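Local coordinates for pesticidal crystal protein Cry2Aa (Bacillus thuringiensis serovar kurstaki, PDB 1I5P), which binds midgut epithelial cells of dipteran and lepidopteran larvae and promotes their colloid-osmotic lysis, at residues A[488-500]-A[618-630]. Sequence-based numbering, arbitrary orientation.
Sequences PEDYTGFTISPIH and DLMNIMFVPTNLP
Phe494 and Phe624 form a hydrogen-bonded antiparallel pair: Phe624 N gives an almost straight bond to Phe494 O (2.8 Å, 177° at the hydrogen), and Phe494 N returns one to Phe624 O at 2.9 Å. Two residues along, Ile496 N reaches Ile622 O at 2.8 Å, whereas the return bond from Ile622 N to Ile496 O is weak. Just ahead of strand 493-496, Tyr491 OH accepts from Thr627 N at 3.1 Å and also bonds Ser542 O, so the phenol ties the turn Pro626-Leu629 to strand 541-550. These strands belong to the C-terminal jelly-roll sandwich of the three-domain toxin; strand 493-496 also pairs in parallel with 267-268, while strand 617-626 continues along the same edge to 522-525 and bonds 541-550 on its other edge. Toward the sandwich interior, the two phenylalanine rings make an offset stack, planes 8° apart, with Phe494 CZ 3.5 Å from Phe624 CD1. On the same face Ile496 CD1 touches Phe624 CE1 at 3.8 Å, and Tyr534 and Leu536 of the other sheet pack against this apolar row. Farther out, Pro626 CB lies over the Tyr491 ring face in a CH-pi contact; at the other end Pro498 CB meets Leu619 CD1 at 3.8 Å.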
loop_
_atom_site.group_PDB
_atom_site.type_symbol
_atom_site.label_atom_id
_atom_site.label_comp_id
_atom_site.label_asym_id
_atom_site.label_seq_id
_atom_site.Cartn_x
_atom_site.Cartn_y
_atom_site.Cartn_z
ATOM N N PRO A 488 -7.984 17.744 3.027
ATOM C CA PRO A 488 -9.399 17.533 2.714
ATOM C C PRO A 488 -10.135 18.853 2.550
ATOM O O PRO A 488 -9.744 19.867 3.135
ATOM C CB PRO A 488 -9.890 16.725 3.911
ATOM C CG PRO A 488 -8.686 15.897 4.239
ATOM C CD PRO A 488 -7.597 16.948 4.204
ATOM N N GLU A 489 -11.200 18.837 1.757
ATOM C CA GLU A 489 -11.985 20.042 1.510
ATOM C C GLU A 489 -12.720 20.481 2.772
ATOM O O GLU A 489 -12.877 21.674 3.024
ATOM C CB GLU A 489 -12.989 19.784 0.386
ATOM C CG GLU A 489 -12.567 18.679 -0.562
ATOM C CD GLU A 489 -12.349 19.162 -1.986
ATOM O OE1 GLU A 489 -11.518 20.073 -2.198
ATOM O OE2 GLU A 489 -13.012 18.622 -2.897
ATOM N N ASP A 490 -13.167 19.514 3.566
ATOM C CA ASP A 490 -13.886 19.826 4.797
ATOM C C ASP A 490 -13.023 19.572 6.028
ATOM O O ASP A 490 -11.816 19.368 5.910
ATOM C CB ASP A 490 -15.181 19.010 4.876
ATOM C CG ASP A 490 -14.944 17.508 4.812
ATOM O OD1 ASP A 490 -15.931 16.756 4.965
ATOM O OD2 ASP A 490 -13.785 17.080 4.609
ATOM N N TYR A 491 -13.641 19.590 7.205
ATOM C CA TYR A 491 -12.906 19.374 8.445
ATOM C C TYR A 491 -12.680 17.900 8.747
ATOM O O TYR A 491 -13.238 17.344 9.698
ATOM C CB TYR A 491 -13.620 20.041 9.624
ATOM C CG TYR A 491 -12.767 20.132 10.875
ATOM C CD1 TYR A 491 -11.375 20.094 10.794
ATOM C CD2 TYR A 491 -13.348 20.287 12.133
ATOM C CE1 TYR A 491 -10.581 20.212 11.928
ATOM C CE2 TYR A 491 -12.559 20.407 13.281
ATOM C CZ TYR A 491 -11.175 20.369 13.167
ATOM O OH TYR A 491 -10.377 20.502 14.281
ATOM N N THR A 492 -11.844 17.278 7.927
ATOM C CA THR A 492 -11.506 15.871 8.072
ATOM C C THR A 492 -9.997 15.754 8.284
ATOM O O THR A 492 -9.227 16.532 7.716
ATOM C CB THR A 492 -11.886 15.083 6.798
ATOM O OG1 THR A 492 -13.291 15.223 6.550
ATOM C CG2 THR A 492 -11.540 13.604 6.957
ATOM N N GLY A 493 -9.579 14.792 9.105
ATOM C CA GLY A 493 -8.158 14.598 9.338
ATOM C C GLY A 493 -7.526 13.935 8.126
ATOM O O GLY A 493 -8.238 13.485 7.229
ATOM N N PHE A 494 -6.201 13.881 8.078
ATOM C CA PHE A 494 -5.523 13.262 6.946
ATOM C C PHE A 494 -4.091 12.876 7.283
ATOM O O PHE A 494 -3.485 13.434 8.198
ATOM C CB PHE A 494 -5.538 14.207 5.737
ATOM C CG PHE A 494 -4.789 15.496 5.954
ATOM C CD1 PHE A 494 -3.531 15.688 5.390
ATOM C CD2 PHE A 494 -5.344 16.519 6.715
ATOM C CE1 PHE A 494 -2.832 16.883 5.579
ATOM C CE2 PHE A 494 -4.655 17.721 6.912
ATOM C CZ PHE A 494 -3.397 17.902 6.343
ATOM N N THR A 495 -3.551 11.921 6.532
ATOM C CA THR A 495 -2.188 11.461 6.754
ATOM C C THR A 495 -1.261 11.881 5.623
ATOM O O THR A 495 -1.705 12.260 4.536
ATOM C CB THR A 495 -2.112 9.920 6.850
ATOM O OG1 THR A 495 -2.491 9.352 5.590
ATOM C CG2 THR A 495 -3.036 9.398 7.929
ATOM N N ILE A 496 0.034 11.803 5.901
ATOM C CA ILE A 496 1.072 12.122 4.933
ATOM C C ILE A 496 2.174 11.100 5.129
ATOM O O ILE A 496 2.729 10.992 6.220
ATOM C CB ILE A 496 1.711 13.515 5.164
ATOM C CG1 ILE A 496 0.692 14.627 4.904
ATOM C CG2 ILE A 496 2.920 13.678 4.237
ATOM C CD1 ILE A 496 1.275 16.034 5.090
ATOM N N SER A 497 2.481 10.339 4.085
ATOM C CA SER A 497 3.537 9.354 4.192
ATOM C C SER A 497 4.857 10.082 4.349
ATOM O O SER A 497 5.147 11.032 3.609
ATOM C CB SER A 497 3.602 8.474 2.940
ATOM O OG SER A 497 4.819 7.746 2.922
ATOM N N PRO A 498 5.673 9.655 5.319
ATOM C CA PRO A 498 6.972 10.275 5.557
ATOM C C PRO A 498 7.845 10.184 4.317
ATOM O O PRO A 498 8.817 10.918 4.184
ATOM C CB PRO A 498 7.524 9.458 6.719
ATOM C CG PRO A 498 6.286 9.137 7.501
ATOM C CD PRO A 498 5.353 8.695 6.391
ATOM N N ILE A 499 7.491 9.282 3.406
ATOM C CA ILE A 499 8.265 9.097 2.183
ATOM C C ILE A 499 8.047 10.243 1.198
ATOM O O ILE A 499 8.931 10.566 0.399
ATOM C CB ILE A 499 7.895 7.767 1.469
ATOM C CG1 ILE A 499 8.031 6.584 2.440
ATOM C CG2 ILE A 499 8.771 7.576 0.234
ATOM C CD1 ILE A 499 9.328 6.551 3.228
ATOM N N HIS A 500 6.873 10.862 1.276
ATOM C CA HIS A 500 6.498 11.953 0.377
ATOM C C HIS A 500 6.944 13.317 0.887
ATOM O O HIS A 500 6.136 14.239 1.037
ATOM C CB HIS A 500 4.985 11.940 0.179
ATOM C CG HIS A 500 4.471 10.676 -0.435
ATOM N ND1 HIS A 500 3.151 10.285 -0.343
ATOM C CD2 HIS A 500 5.092 9.733 -1.184
ATOM C CE1 HIS A 500 2.982 9.159 -1.011
ATOM N NE2 HIS A 500 4.143 8.802 -1.532
ATOM N N ASP A 618 12.651 5.928 13.412
ATOM C CA ASP A 618 11.712 5.620 12.338
ATOM C C ASP A 618 10.547 6.600 12.328
ATOM O O ASP A 618 9.754 6.637 13.265
ATOM C CB ASP A 618 11.147 4.205 12.494
ATOM C CG ASP A 618 12.043 3.138 11.880
ATOM O OD1 ASP A 618 11.996 2.947 10.647
ATOM O OD2 ASP A 618 12.793 2.490 12.636
ATOM N N LEU A 619 10.452 7.399 11.268
ATOM C CA LEU A 619 9.342 8.336 11.118
ATOM C C LEU A 619 8.363 7.474 10.319
ATOM O O LEU A 619 8.573 7.237 9.127
ATOM C CB LEU A 619 9.762 9.548 10.284
ATOM C CG LEU A 619 9.189 10.925 10.642
ATOM C CD1 LEU A 619 9.060 11.729 9.359
ATOM C CD2 LEU A 619 7.840 10.815 11.339
ATOM N N MET A 620 7.305 7.007 10.977
ATOM C CA MET A 620 6.340 6.115 10.337
ATOM C C MET A 620 5.096 6.718 9.693
ATOM O O MET A 620 4.684 6.275 8.616
ATOM C CB MET A 620 5.952 5.030 11.336
ATOM C CG MET A 620 7.169 4.239 11.809
ATOM S SD MET A 620 6.820 3.166 13.190
ATOM C CE MET A 620 5.938 1.853 12.329
ATOM N N ASN A 621 4.477 7.698 10.347
ATOM C CA ASN A 621 3.301 8.342 9.772
ATOM C C ASN A 621 3.117 9.746 10.318
ATOM O O ASN A 621 3.531 10.062 11.435
ATOM C CB ASN A 621 2.025 7.533 10.038
ATOM C CG ASN A 621 0.987 7.689 8.916
ATOM O OD1 ASN A 621 1.038 8.636 8.124
ATOM N ND2 ASN A 621 0.039 6.753 8.851
ATOM N N ILE A 622 2.486 10.581 9.506
ATOM C CA ILE A 622 2.209 11.959 9.865
ATOM C C ILE A 622 0.699 12.074 9.769
ATOM O O ILE A 622 0.127 11.919 8.689
ATOM C CB ILE A 622 2.877 12.936 8.862
ATOM C CG1 ILE A 622 4.393 12.723 8.865
ATOM C CG2 ILE A 622 2.542 14.381 9.223
ATOM C CD1 ILE A 622 5.110 13.368 7.676
ATOM N N MET A 623 0.042 12.333 10.889
ATOM C CA MET A 623 -1.406 12.436 10.850
ATOM C C MET A 623 -1.986 13.653 11.536
ATOM O O MET A 623 -1.648 13.966 12.679
ATOM C CB MET A 623 -2.047 11.174 11.427
ATOM C CG MET A 623 -1.422 10.709 12.704
ATOM S SD MET A 623 -0.362 9.292 12.428
ATOM C CE MET A 623 -0.461 8.544 14.051
ATOM N N PHE A 624 -2.858 14.343 10.803
ATOM C CA PHE A 624 -3.542 15.526 11.305
ATOM C C PHE A 624 -4.939 15.067 11.693
ATOM O O PHE A 624 -5.689 14.542 10.864
ATOM C CB PHE A 624 -3.614 16.609 10.230
ATOM C CG PHE A 624 -2.269 17.090 9.770
ATOM C CD1 PHE A 624 -1.521 16.342 8.876
ATOM C CD2 PHE A 624 -1.735 18.278 10.260
ATOM C CE1 PHE A 624 -0.259 16.766 8.469
ATOM C CE2 PHE A 624 -0.465 18.712 9.858
ATOM C CZ PHE A 624 0.269 17.950 8.961
ATOM N N VAL A 625 -5.276 15.261 12.959
ATOM C CA VAL A 625 -6.564 14.839 13.477
ATOM C C VAL A 625 -7.346 16.033 14.019
ATOM O O VAL A 625 -6.772 16.924 14.646
ATOM C CB VAL A 625 -6.348 13.796 14.602
ATOM C CG1 VAL A 625 -7.679 13.267 15.100
ATOM C CG2 VAL A 625 -5.468 12.659 14.074
ATOM N N PRO A 626 -8.665 16.075 13.769
ATOM C CA PRO A 626 -9.466 17.189 14.270
ATOM C C PRO A 626 -9.210 17.321 15.762
ATOM O O PRO A 626 -9.225 16.329 16.498
ATOM C CB PRO A 626 -10.881 16.758 13.926
ATOM C CG PRO A 626 -10.668 16.087 12.594
ATOM C CD PRO A 626 -9.484 15.196 12.918
ATOM N N THR A 627 -8.961 18.551 16.194
ATOM C CA THR A 627 -8.648 18.842 17.590
ATOM C C THR A 627 -9.632 18.325 18.637
ATOM O O THR A 627 -9.244 18.055 19.770
ATOM C CB THR A 627 -8.475 20.364 17.796
ATOM O OG1 THR A 627 -9.744 21.014 17.659
ATOM C CG2 THR A 627 -7.522 20.927 16.750
ATOM N N ASN A 628 -10.898 18.184 18.272
ATOM C CA ASN A 628 -11.894 17.714 19.227
ATOM C C ASN A 628 -12.181 16.223 19.120
ATOM O O ASN A 628 -13.183 15.737 19.642
ATOM C CB ASN A 628 -13.190 18.514 19.060
ATOM C CG ASN A 628 -13.669 18.559 17.618
ATOM O OD1 ASN A 628 -12.926 18.220 16.693
ATOM N ND2 ASN A 628 -14.909 19.000 17.420
ATOM N N LEU A 629 -11.292 15.495 18.455
ATOM C CA LEU A 629 -11.463 14.055 18.295
ATOM C C LEU A 629 -10.243 13.310 18.805
ATOM O O LEU A 629 -9.421 12.828 18.023
ATOM C CB LEU A 629 -11.706 13.701 16.824
ATOM C CG LEU A 629 -12.970 14.266 16.166
ATOM C CD1 LEU A 629 -13.036 13.797 14.721
ATOM C CD2 LEU A 629 -14.206 13.802 16.933
ATOM N N PRO A 630 -10.092 13.222 20.135
ATOM C CA PRO A 630 -8.940 12.510 20.688
ATOM C C PRO A 630 -9.025 11.015 20.367
ATOM O O PRO A 630 -10.112 10.477 20.158
ATOM C CB PRO A 630 -9.053 12.796 22.183
ATOM C CG PRO A 630 -10.545 12.883 22.385
ATOM C CD PRO A 630 -10.950 13.746 21.211
#